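Local coordinates for protein Cas13d (uncultured Ruminococcus sp, PDB 6IV9) that probably matures its own CRISPR RNA and, guided by the bound crRNA, cleaves target RNA through two HEPN domains, at residues 652-657 and 728-733; 656-661 and 689-694. The protein carries 2 engineered substitutions. One frame throughout, in Å; residues are numbered along the deposited sequence. Where two conformers were deposited one is given.

How the interactions relate
From the N terminus, helix 651-660 comes first and serves both contacts, offering 652-657 to interaction 1 and 656-661 to interaction 2, with Phe-656 and Val-657 in both ranges. Interaction 2 closes the shorter loop, where helix 683-696 returns after the intervening helix 663-673. Interaction 1 closes the longer one at the next long helix, 713-760, so the first loop lies within the second and the two do not cross. Their centres are 6 Å apart and they merge into one apolar core: Leu-658 CD1 meets Val-730 CG2 at 3.7 Å, and Val-654 touches Ala-691 and Ile-694. Three helices are thus joined beside the guide RNA.

Interaction 1. Residues 652-657 and 728-733; sequences KVVMFV and LTVMYL. With nucleotides of chain B.
Val-657 and Val-730 face each other where helices 651-660 and 713-760 cross almost perpendicularly, the short segments meeting at 93° with axes 9.8 Å apart. This is crossed helix-helix packing inside a mostly helical protein, made by branched apolar side chains without a hydrogen bond between the segments. Val-657 projects CG1, the methyl lying anti to its backbone N, between two partners: it rests 3.7 Å from Val-730 O and 3.8 Å from Leu-733 CB. Val-730, on helix 713-760, turns CG1 to Val-657 CG1 at 3.9 Å, and the same methyl meets Val-654 CG1 with the two side chains at about a right angle.

Leu-733 works on two fronts, with both torsions away from the staggered positions (chi1 -112°, chi2 16°): CB and CD2 pack on Val-657 CG1, while CD1 comes 3.6 Å from OP1 of U38 of chain B. With both terminal methyls gone, an alanine here would probably open a gap beside OP1 and the ribose of that nucleotide and thin the packing on Val-657. Thr-729 CG2 packs against the same ribose, 3.9 Å from C4'. OP1 of U38 of chain B sits at the edge of the Tyr-732 ring, near its plane, 3.5 Å from CE2.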
ATOM      1  N   LYS A 652     -24.732   1.615 -15.638  1.00 30.19           N
ATOM      2  CA  LYS A 652     -23.818   0.558 -16.127  1.00 30.56           C
ATOM      3  C   LYS A 652     -22.565   0.490 -15.257  1.00 28.80           C
ATOM      4  O   LYS A 652     -22.130  -0.596 -14.956  1.00 27.89           O
ATOM      5  CB  LYS A 652     -23.433   0.823 -17.576  1.00 33.68           C
ATOM      6  CG  LYS A 652     -24.496   0.413 -18.574  1.00 41.34           C
ATOM      7  CD  LYS A 652     -23.990   0.407 -19.978  1.00 43.69           C
ATOM      8  CE  LYS A 652     -23.665   1.787 -20.472  1.00 48.35           C
ATOM      9  NZ  LYS A 652     -23.540   1.800 -21.946  1.00 53.11           N
ATOM     10  N   VAL A 653     -21.995   1.641 -14.946  1.00 28.08           N
ATOM     11  CA  VAL A 653     -20.788   1.683 -14.074  1.00 27.04           C
ATOM     12  C   VAL A 653     -21.143   1.173 -12.676  1.00 25.19           C
ATOM     13  O   VAL A 653     -20.463   0.331 -12.179  1.00 26.83           O
ATOM     14  CB  VAL A 653     -20.266   3.123 -13.980  1.00 29.23           C
ATOM     15  CG1 VAL A 653     -19.154   3.229 -12.968  1.00 32.72           C
ATOM     16  CG2 VAL A 653     -19.827   3.653 -15.326  1.00 31.77           C
ATOM     17  N   VAL A 654     -22.221   1.678 -12.092  1.00 26.74           N
ATOM     18  CA  VAL A 654     -22.633   1.245 -10.729  1.00 26.95           C
ATOM     19  C   VAL A 654     -22.965  -0.248 -10.740  1.00 24.77           C
ATOM     20  O   VAL A 654     -22.564  -0.930  -9.855  1.00 25.54           O
ATOM     21  CB  VAL A 654     -23.795   2.100 -10.213  1.00 27.10           C
ATOM     22  CG1 VAL A 654     -24.393   1.522  -8.954  1.00 29.82           C
ATOM     23  CG2 VAL A 654     -23.350   3.527 -10.008  1.00 27.69           C
ATOM     24  N   MET A 655     -23.650  -0.720 -11.768  1.00 26.86           N
ATOM     25  CA  MET A 655     -23.986  -2.162 -11.867  1.00 27.05           C
ATOM     26  C   MET A 655     -22.691  -2.971 -11.982  1.00 26.22           C
ATOM     27  O   MET A 655     -22.647  -4.057 -11.459  1.00 25.97           O
ATOM     28  CB  MET A 655     -24.912  -2.459 -13.049  1.00 29.29           C
ATOM     29  CG  MET A 655     -26.371  -2.159 -12.776  1.00 30.85           C
ATOM     30  SD  MET A 655     -27.090  -3.154 -11.475  1.00 33.03           S
ATOM     31  CE  MET A 655     -27.227  -4.736 -12.297  1.00 38.15           C
ATOM     32  N   PHE A 656     -21.688  -2.440 -12.673  1.00 26.07           N
ATOM     33  CA  PHE A 656     -20.412  -3.182 -12.780  1.00 25.91           C
ATOM     34  C   PHE A 656     -19.804  -3.368 -11.387  1.00 24.88           C
ATOM     35  O   PHE A 656     -19.411  -4.445 -11.051  1.00 24.36           O
ATOM     36  CB  PHE A 656     -19.422  -2.444 -13.674  1.00 24.94           C
ATOM     37  CG  PHE A 656     -18.041  -3.020 -13.570  1.00 26.95           C
ATOM     38  CD1 PHE A 656     -17.791  -4.314 -13.971  1.00 28.08           C
ATOM     39  CD2 PHE A 656     -17.008  -2.287 -13.030  1.00 30.20           C
ATOM     40  CE1 PHE A 656     -16.536  -4.867 -13.834  1.00 31.34           C
ATOM     41  CE2 PHE A 656     -15.749  -2.838 -12.903  1.00 30.04           C
ATOM     42  CZ  PHE A 656     -15.524  -4.126 -13.292  1.00 29.24           C
ATOM     43  N   VAL A 657     -19.765  -2.307 -10.593  1.00 24.77           N
ATOM     44  CA  VAL A 657     -19.206  -2.392  -9.213  1.00 24.59           C
ATOM     45  C   VAL A 657     -20.054  -3.324  -8.344  1.00 22.52           C
ATOM     46  O   VAL A 657     -19.505  -4.145  -7.670  1.00 23.70           O
ATOM     47  CB  VAL A 657     -19.071  -1.000  -8.575  1.00 25.43           C
ATOM     48  CG1 VAL A 657     -18.591  -1.088  -7.147  1.00 26.64           C
ATOM     49  CG2 VAL A 657     -18.150  -0.120  -9.382  1.00 25.94           C
ATOM     50  N   LEU A 728     -21.353   5.502  -0.660  1.00 21.18           N
ATOM     51  CA  LEU A 728     -19.918   5.849  -0.526  1.00 23.48           C
ATOM     52  C   LEU A 728     -19.041   4.646  -0.886  1.00 21.73           C
ATOM     53  O   LEU A 728     -18.032   4.838  -1.515  1.00 22.04           O
ATOM     54  CB  LEU A 728     -19.658   6.316   0.903  1.00 21.96           C
ATOM     55  CG  LEU A 728     -20.262   7.667   1.248  1.00 22.73           C
ATOM     56  CD1 LEU A 728     -20.014   8.018   2.697  1.00 23.82           C
ATOM     57  CD2 LEU A 728     -19.726   8.738   0.330  1.00 27.43           C
ATOM     58  N   THR A 729     -19.425   3.461  -0.437  1.00 21.92           N
ATOM     59  CA  THR A 729     -18.633   2.243  -0.720  1.00 22.17           C
ATOM     60  C   THR A 729     -18.570   2.000  -2.227  1.00 22.76           C
ATOM     61  O   THR A 729     -17.503   1.764  -2.729  1.00 22.67           O
ATOM     62  CB  THR A 729     -19.226   1.014  -0.029  1.00 22.78           C
ATOM     63  OG1 THR A 729     -19.221   1.244   1.370  1.00 26.36           O
ATOM     64  CG2 THR A 729     -18.465  -0.250  -0.336  1.00 26.57           C
ATOM     65  N   VAL A 730     -19.689   2.104  -2.916  1.00 21.04           N
ATOM     66  CA  VAL A 730     -19.662   1.802  -4.371  1.00 21.57           C
ATOM     67  C   VAL A 730     -18.767   2.794  -5.125  1.00 23.02           C
ATOM     68  O   VAL A 730     -17.999   2.380  -5.945  1.00 23.45           O
ATOM     69  CB  VAL A 730     -21.095   1.769  -4.929  1.00 23.92           C
ATOM     70  CG1 VAL A 730     -21.109   1.806  -6.435  1.00 25.77           C
ATOM     71  CG2 VAL A 730     -21.868   0.583  -4.395  1.00 26.27           C
ATOM     72  N   MET A 731     -18.919   4.082  -4.866  1.00 22.81           N
ATOM     73  CA  MET A 731     -18.085   5.094  -5.555  1.00 22.49           C
ATOM     74  C   MET A 731     -16.612   4.925  -5.149  1.00 21.22           C
ATOM     75  O   MET A 731     -15.764   5.054  -5.978  1.00 20.52           O
ATOM     76  CB  MET A 731     -18.607   6.508  -5.302  1.00 23.31           C
ATOM     77  CG  MET A 731     -20.045   6.681  -5.738  1.00 24.69           C
ATOM     78  SD  MET A 731     -20.492   5.913  -7.322  1.00 28.57           S
ATOM     79  CE  MET A 731     -19.497   6.856  -8.463  1.00 28.28           C
ATOM     80  N   TYR A 732     -16.360   4.629  -3.885  1.00 22.34           N
ATOM     81  CA  TYR A 732     -14.977   4.439  -3.391  1.00 23.52           C
ATOM     82  C   TYR A 732     -14.328   3.259  -4.120  1.00 21.77           C
ATOM     83  O   TYR A 732     -13.239   3.392  -4.591  1.00 20.62           O
ATOM     84  CB  TYR A 732     -15.004   4.200  -1.885  1.00 23.66           C
ATOM     85  CG  TYR A 732     -13.835   3.442  -1.324  1.00 23.91           C
ATOM     86  CD1 TYR A 732     -12.615   4.045  -1.121  1.00 22.16           C
ATOM     87  CD2 TYR A 732     -13.965   2.115  -0.977  1.00 24.56           C
ATOM     88  CE1 TYR A 732     -11.548   3.342  -0.608  1.00 23.10           C
ATOM     89  CE2 TYR A 732     -12.907   1.395  -0.468  1.00 26.48           C
ATOM     90  CZ  TYR A 732     -11.694   2.015  -0.278  1.00 28.03           C
ATOM     91  OH  TYR A 732     -10.663   1.324   0.247  1.00 30.65           O
ATOM     92  N   LEU A 733     -15.061   2.164  -4.274  1.00 20.64           N
ATOM     93  CA  LEU A 733     -14.512   0.953  -4.935  1.00 22.31           C
ATOM     94  C   LEU A 733     -14.100   1.323  -6.364  1.00 21.51           C
ATOM     95  O   LEU A 733     -13.047   0.919  -6.800  1.00 21.56           O
ATOM     96  CB  LEU A 733     -15.632  -0.084  -4.956  1.00 23.90           C
ATOM     97  CG  LEU A 733     -15.482  -1.333  -4.099  1.00 31.12           C
ATOM     98  CD1 LEU A 733     -14.416  -1.246  -3.042  1.00 31.94           C
ATOM     99  CD2 LEU A 733     -16.807  -1.803  -3.552  1.00 28.84           C
TER
ATOM    100  P     U B  38     -12.639  -2.716   0.674  1.00 28.21           P
ATOM    101  OP1   U B  38     -12.053  -1.962  -0.385  1.00 28.95           O
ATOM    102  OP2   U B  38     -12.454  -2.376   2.061  1.00 29.16           O
ATOM    103  O5'   U B  38     -14.196  -2.697   0.352  1.00 29.51           O
ATOM    104  C5'   U B  38     -15.077  -3.206   1.282  1.00 27.31           C
ATOM    105  C4'   U B  38     -16.422  -3.431   0.625  1.00 29.35           C
ATOM    106  O4'   U B  38     -16.240  -4.313  -0.507  1.00 32.83           O
ATOM    107  C3'   U B  38     -17.369  -4.174   1.545  1.00 29.65           C
ATOM    108  O3'   U B  38     -18.068  -3.193   2.317  1.00 27.46           O
ATOM    109  C2'   U B  38     -18.272  -4.928   0.570  1.00 33.66           C
ATOM    110  O2'   U B  38     -19.261  -4.095   0.007  1.00 32.42           O
ATOM    111  C1'   U B  38     -17.299  -5.254  -0.552  1.00 37.92           C
ATOM    112  N1    U B  38     -16.743  -6.607  -0.463  1.00 37.28           N
ATOM    113  C2    U B  38     -16.427  -7.226  -1.662  1.00 40.51           C
ATOM    114  O2    U B  38     -16.605  -6.687  -2.749  1.00 39.36           O
ATOM    115  N3    U B  38     -15.873  -8.483  -1.535  1.00 35.32           N
ATOM    116  C4    U B  38     -15.590  -9.160  -0.349  1.00 43.89           C
ATOM    117  O4    U B  38     -15.076 -10.290  -0.387  1.00 42.63           O
ATOM    118  C5    U B  38     -15.898  -8.418   0.848  1.00 48.23           C
ATOM    119  C6    U B  38     -16.454  -7.196   0.748  1.00 34.44           C
TER

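Interaction 2. Residues 656-661 and 689-694; sequences FVLGGI and ELARMI. With nucleotides of chain B.
Leu-658 reaches across to Ala-691 and Leu-690 of helix 683-696, and the apolar contact rests on one of its methyls. CD2 comes 3.9 Å from Ala-691 CB and equally near the backbone N of that residue, so the leucine tip lies over the small alanine and the main chain beside it. The same CD2 has Leu-690 CB at a looser 4.3 Å. Neither side-chain torsion of Leu-658 is staggered (chi1 -105°, chi2 7°), yet this is the posture that carries CD2 to the other helix. The nearest CA atoms, those of Leu-658 and Ala-691, are 7.8 Å apart. All three touching residues are buried, and no hydrogen bond joins the segments.

The polar interactions near this contact are mostly backbone bonds and those of Arg-687. Toward the C-terminal part of helix 651-660 the amides reach three residues back: Gly-659 N and Gly-660 N make weak bonds to Phe-656 O and Val-657 O, and Ile-661 N bonds Leu-658 O at 3.1 Å. Arg-687, from the opening turns of helix 683-696, then hydrogen-bonds Leu-658 O through NE and Ile-661 O through NH2, a polar tie beside the leucine contact.

Contact with the RNA in this pair of segments falls to Ile-661. Its CA is 3.9 Å from the base oxygen O2 of U38 of chain B, and its CD1 lies 4.0 Å from the ribose O2' of that nucleotide.

Taken together, this is helix-helix packing in which a leucine methyl rests on an alanine and its backbone N, with an arginine bonded to the carbonyls of Leu-658 and Ile-661, in a helical part of the protein where segment 656-661 touches a nucleotide of the bound crRNA.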
ATOM      1  N   PHE A 656     -21.688  -2.440 -12.673  1.00 26.07           N
ATOM      2  CA  PHE A 656     -20.412  -3.182 -12.780  1.00 25.91           C
ATOM      3  C   PHE A 656     -19.804  -3.368 -11.387  1.00 24.88           C
ATOM      4  O   PHE A 656     -19.411  -4.445 -11.051  1.00 24.36           O
ATOM      5  CB  PHE A 656     -19.422  -2.444 -13.674  1.00 24.94           C
ATOM      6  CG  PHE A 656     -18.041  -3.020 -13.570  1.00 26.95           C
ATOM      7  CD1 PHE A 656     -17.791  -4.314 -13.971  1.00 28.08           C
ATOM      8  CD2 PHE A 656     -17.008  -2.287 -13.030  1.00 30.20           C
ATOM      9  CE1 PHE A 656     -16.536  -4.867 -13.834  1.00 31.34           C
ATOM     10  CE2 PHE A 656     -15.749  -2.838 -12.903  1.00 30.04           C
ATOM     11  CZ  PHE A 656     -15.524  -4.126 -13.292  1.00 29.24           C
ATOM     12  N   VAL A 657     -19.765  -2.307 -10.593  1.00 24.77           N
ATOM     13  CA  VAL A 657     -19.206  -2.392  -9.213  1.00 24.59           C
ATOM     14  C   VAL A 657     -20.054  -3.324  -8.344  1.00 22.52           C
ATOM     15  O   VAL A 657     -19.505  -4.145  -7.670  1.00 23.70           O
ATOM     16  CB  VAL A 657     -19.071  -1.000  -8.575  1.00 25.43           C
ATOM     17  CG1 VAL A 657     -18.591  -1.088  -7.147  1.00 26.64           C
ATOM     18  CG2 VAL A 657     -18.150  -0.120  -9.382  1.00 25.94           C
ATOM     19  N   LEU A 658     -21.372  -3.190  -8.415  1.00 21.90           N
ATOM     20  CA  LEU A 658     -22.319  -4.015  -7.629  1.00 25.90           C
ATOM     21  C   LEU A 658     -22.129  -5.491  -8.020  1.00 26.17           C
ATOM     22  O   LEU A 658     -22.279  -6.345  -7.185  1.00 24.96           O
ATOM     23  CB  LEU A 658     -23.728  -3.540  -7.974  1.00 28.87           C
ATOM     24  CG  LEU A 658     -24.513  -2.690  -6.979  1.00 33.96           C
ATOM     25  CD1 LEU A 658     -23.768  -2.238  -5.750  1.00 29.75           C
ATOM     26  CD2 LEU A 658     -25.278  -1.581  -7.650  1.00 31.16           C
ATOM     27  N   GLY A 659     -21.801  -5.754  -9.282  1.00 30.06           N
ATOM     28  CA  GLY A 659     -21.628  -7.123  -9.797  1.00 31.84           C
ATOM     29  C   GLY A 659     -20.514  -7.861  -9.085  1.00 34.22           C
ATOM     30  O   GLY A 659     -20.580  -9.063  -8.990  1.00 30.95           O
ATOM     31  N   GLY A 660     -19.466  -7.137  -8.724  1.00 31.30           N
ATOM     32  CA  GLY A 660     -18.302  -7.687  -8.015  1.00 34.72           C
ATOM     33  C   GLY A 660     -18.589  -7.994  -6.560  1.00 31.12           C
ATOM     34  O   GLY A 660     -17.844  -8.734  -5.959  1.00 34.26           O
ATOM     35  N   ILE A 661     -19.597  -7.355  -5.998  1.00 27.73           N
ATOM     36  CA  ILE A 661     -19.897  -7.589  -4.565  1.00 26.49           C
ATOM     37  C   ILE A 661     -20.516  -8.975  -4.420  1.00 31.16           C
ATOM     38  O   ILE A 661     -21.404  -9.295  -5.185  1.00 30.42           O
ATOM     39  CB  ILE A 661     -20.766  -6.454  -3.998  1.00 27.18           C
ATOM     40  CG1 ILE A 661     -20.023  -5.124  -4.090  1.00 29.40           C
ATOM     41  CG2 ILE A 661     -21.197  -6.753  -2.580  1.00 25.11           C
ATOM     42  CD1 ILE A 661     -20.820  -3.960  -3.624  1.00 33.37           C
ATOM     43  N   GLU A 689     -32.100  -2.703  -8.491  1.00 26.86           N
ATOM     44  CA  GLU A 689     -32.698  -1.786  -7.399  0.50 28.56           C
ATOM     45  C   GLU A 689     -31.783  -0.841  -6.555  1.00 30.56           C
ATOM     46  O   GLU A 689     -32.037   0.325  -6.457  1.00 25.58           O
ATOM     47  CB  GLU A 689     -33.614  -2.626  -6.506  0.50 31.00           C
ATOM     48  CG  GLU A 689     -34.799  -1.864  -5.942  0.50 34.59           C
ATOM     49  CD  GLU A 689     -35.870  -2.721  -5.276  0.50 33.06           C
ATOM     50  OE1 GLU A 689     -36.021  -3.896  -5.654  0.50 33.95           O
ATOM     51  OE2 GLU A 689     -36.557  -2.209  -4.385  0.50 34.05           O
ATOM     52  N   LEU A 690     -30.635  -1.387  -6.183  1.00 27.96           N
ATOM     53  CA  LEU A 690     -29.598  -0.631  -5.449  1.00 27.08           C
ATOM     54  C   LEU A 690     -28.997   0.407  -6.402  1.00 26.70           C
ATOM     55  O   LEU A 690     -28.757   1.503  -5.974  1.00 28.84           O
ATOM     56  CB  LEU A 690     -28.565  -1.612  -4.898  1.00 25.16           C
ATOM     57  CG  LEU A 690     -29.099  -2.549  -3.827  1.00 26.53           C
ATOM     58  CD1 LEU A 690     -28.097  -3.620  -3.473  1.00 28.21           C
ATOM     59  CD2 LEU A 690     -29.515  -1.777  -2.607  1.00 31.80           C
ATOM     60  N   ALA A 691     -28.785   0.041  -7.662  1.00 26.83           N
ATOM     61  CA  ALA A 691     -28.212   0.978  -8.649  1.00 28.09           C
ATOM     62  C   ALA A 691     -29.159   2.162  -8.865  1.00 29.67           C
ATOM     63  O   ALA A 691     -28.690   3.265  -8.993  1.00 28.38           O
ATOM     64  CB  ALA A 691     -27.887   0.278  -9.930  1.00 31.16           C
ATOM     65  N   ARG A 692     -30.458   1.898  -8.924  1.00 32.29           N
ATOM     66  CA  ARG A 692     -31.462   2.974  -9.090  1.00 33.04           C
ATOM     67  C   ARG A 692     -31.446   3.892  -7.871  1.00 28.66           C
ATOM     68  O   ARG A 692     -31.564   5.077  -8.044  1.00 31.00           O
ATOM     69  CB  ARG A 692     -32.847   2.367  -9.270  1.00 38.41           C
ATOM     70  CG  ARG A 692     -33.094   1.892 -10.685  1.00 48.28           C
ATOM     71  CD  ARG A 692     -34.579   1.785 -10.954  1.00 56.17           C
ATOM     72  NE  ARG A 692     -35.123   0.578 -10.369  1.00 55.68           N
ATOM     73  CZ  ARG A 692     -34.906  -0.648 -10.807  1.00 48.21           C
ATOM     74  NH1 ARG A 692     -35.290  -1.667 -10.073  1.00 43.52           N
ATOM     75  NH2 ARG A 692     -34.319  -0.854 -11.968  1.00 52.43           N
ATOM     76  N   MET A 693     -31.309   3.327  -6.682  1.00 29.01           N
ATOM     77  CA  MET A 693     -31.280   4.150  -5.452  1.00 33.64           C
ATOM     78  C   MET A 693     -30.075   5.084  -5.498  1.00 34.28           C
ATOM     79  O   MET A 693     -30.220   6.223  -5.139  1.00 33.21           O
ATOM     80  CB  MET A 693     -31.113   3.267  -4.225  1.00 37.57           C
ATOM     81  CG  MET A 693     -32.333   2.508  -3.885  1.00 48.90           C
ATOM     82  SD  MET A 693     -32.236   1.971  -2.189  1.00 60.06           S
ATOM     83  CE  MET A 693     -30.584   2.489  -1.770  1.00 38.46           C
ATOM     84  N   ILE A 694     -28.930   4.553  -5.895  1.00 27.37           N
ATOM     85  CA  ILE A 694     -27.673   5.339  -5.992  1.00 29.29           C
ATOM     86  C   ILE A 694     -27.845   6.429  -7.051  1.00 31.82           C
ATOM     87  O   ILE A 694     -27.485   7.557  -6.810  1.00 31.93           O
ATOM     88  CB  ILE A 694     -26.503   4.393  -6.288  1.00 26.35           C
ATOM     89  CG1 ILE A 694     -26.161   3.580  -5.046  1.00 27.69           C
ATOM     90  CG2 ILE A 694     -25.308   5.150  -6.808  1.00 28.01           C
ATOM     91  CD1 ILE A 694     -25.347   2.380  -5.319  1.00 31.36           C
TER
ATOM     92  P     U B  38     -12.639  -2.716   0.674  1.00 28.21           P
ATOM     93  OP1   U B  38     -12.053  -1.962  -0.385  1.00 28.95           O
ATOM     94  OP2   U B  38     -12.454  -2.376   2.061  1.00 29.16           O
ATOM     95  O5'   U B  38     -14.196  -2.697   0.352  1.00 29.51           O
ATOM     96  C5'   U B  38     -15.077  -3.206   1.282  1.00 27.31           C
ATOM     97  C4'   U B  38     -16.422  -3.431   0.625  1.00 29.35           C
ATOM     98  O4'   U B  38     -16.240  -4.313  -0.507  1.00 32.83           O
ATOM     99  C3'   U B  38     -17.369  -4.174   1.545  1.00 29.65           C
ATOM    100  O3'   U B  38     -18.068  -3.193   2.317  1.00 27.46           O
ATOM    101  C2'   U B  38     -18.272  -4.928   0.570  1.00 33.66           C
ATOM    102  O2'   U B  38     -19.261  -4.095   0.007  1.00 32.42           O
ATOM    103  C1'   U B  38     -17.299  -5.254  -0.552  1.00 37.92           C
ATOM    104  N1    U B  38     -16.743  -6.607  -0.463  1.00 37.28           N
ATOM    105  C2    U B  38     -16.427  -7.226  -1.662  1.00 40.51           C
ATOM    106  O2    U B  38     -16.605  -6.687  -2.749  1.00 39.36           O
ATOM    107  N3    U B  38     -15.873  -8.483  -1.535  1.00 35.32           N
ATOM    108  C4    U B  38     -15.590  -9.160  -0.349  1.00 43.89           C
ATOM    109  O4    U B  38     -15.076 -10.290  -0.387  1.00 42.63           O
ATOM    110  C5    U B  38     -15.898  -8.418   0.848  1.00 48.23           C
ATOM    111  C6    U B  38     -16.454  -7.196   0.748  1.00 34.44           C
TER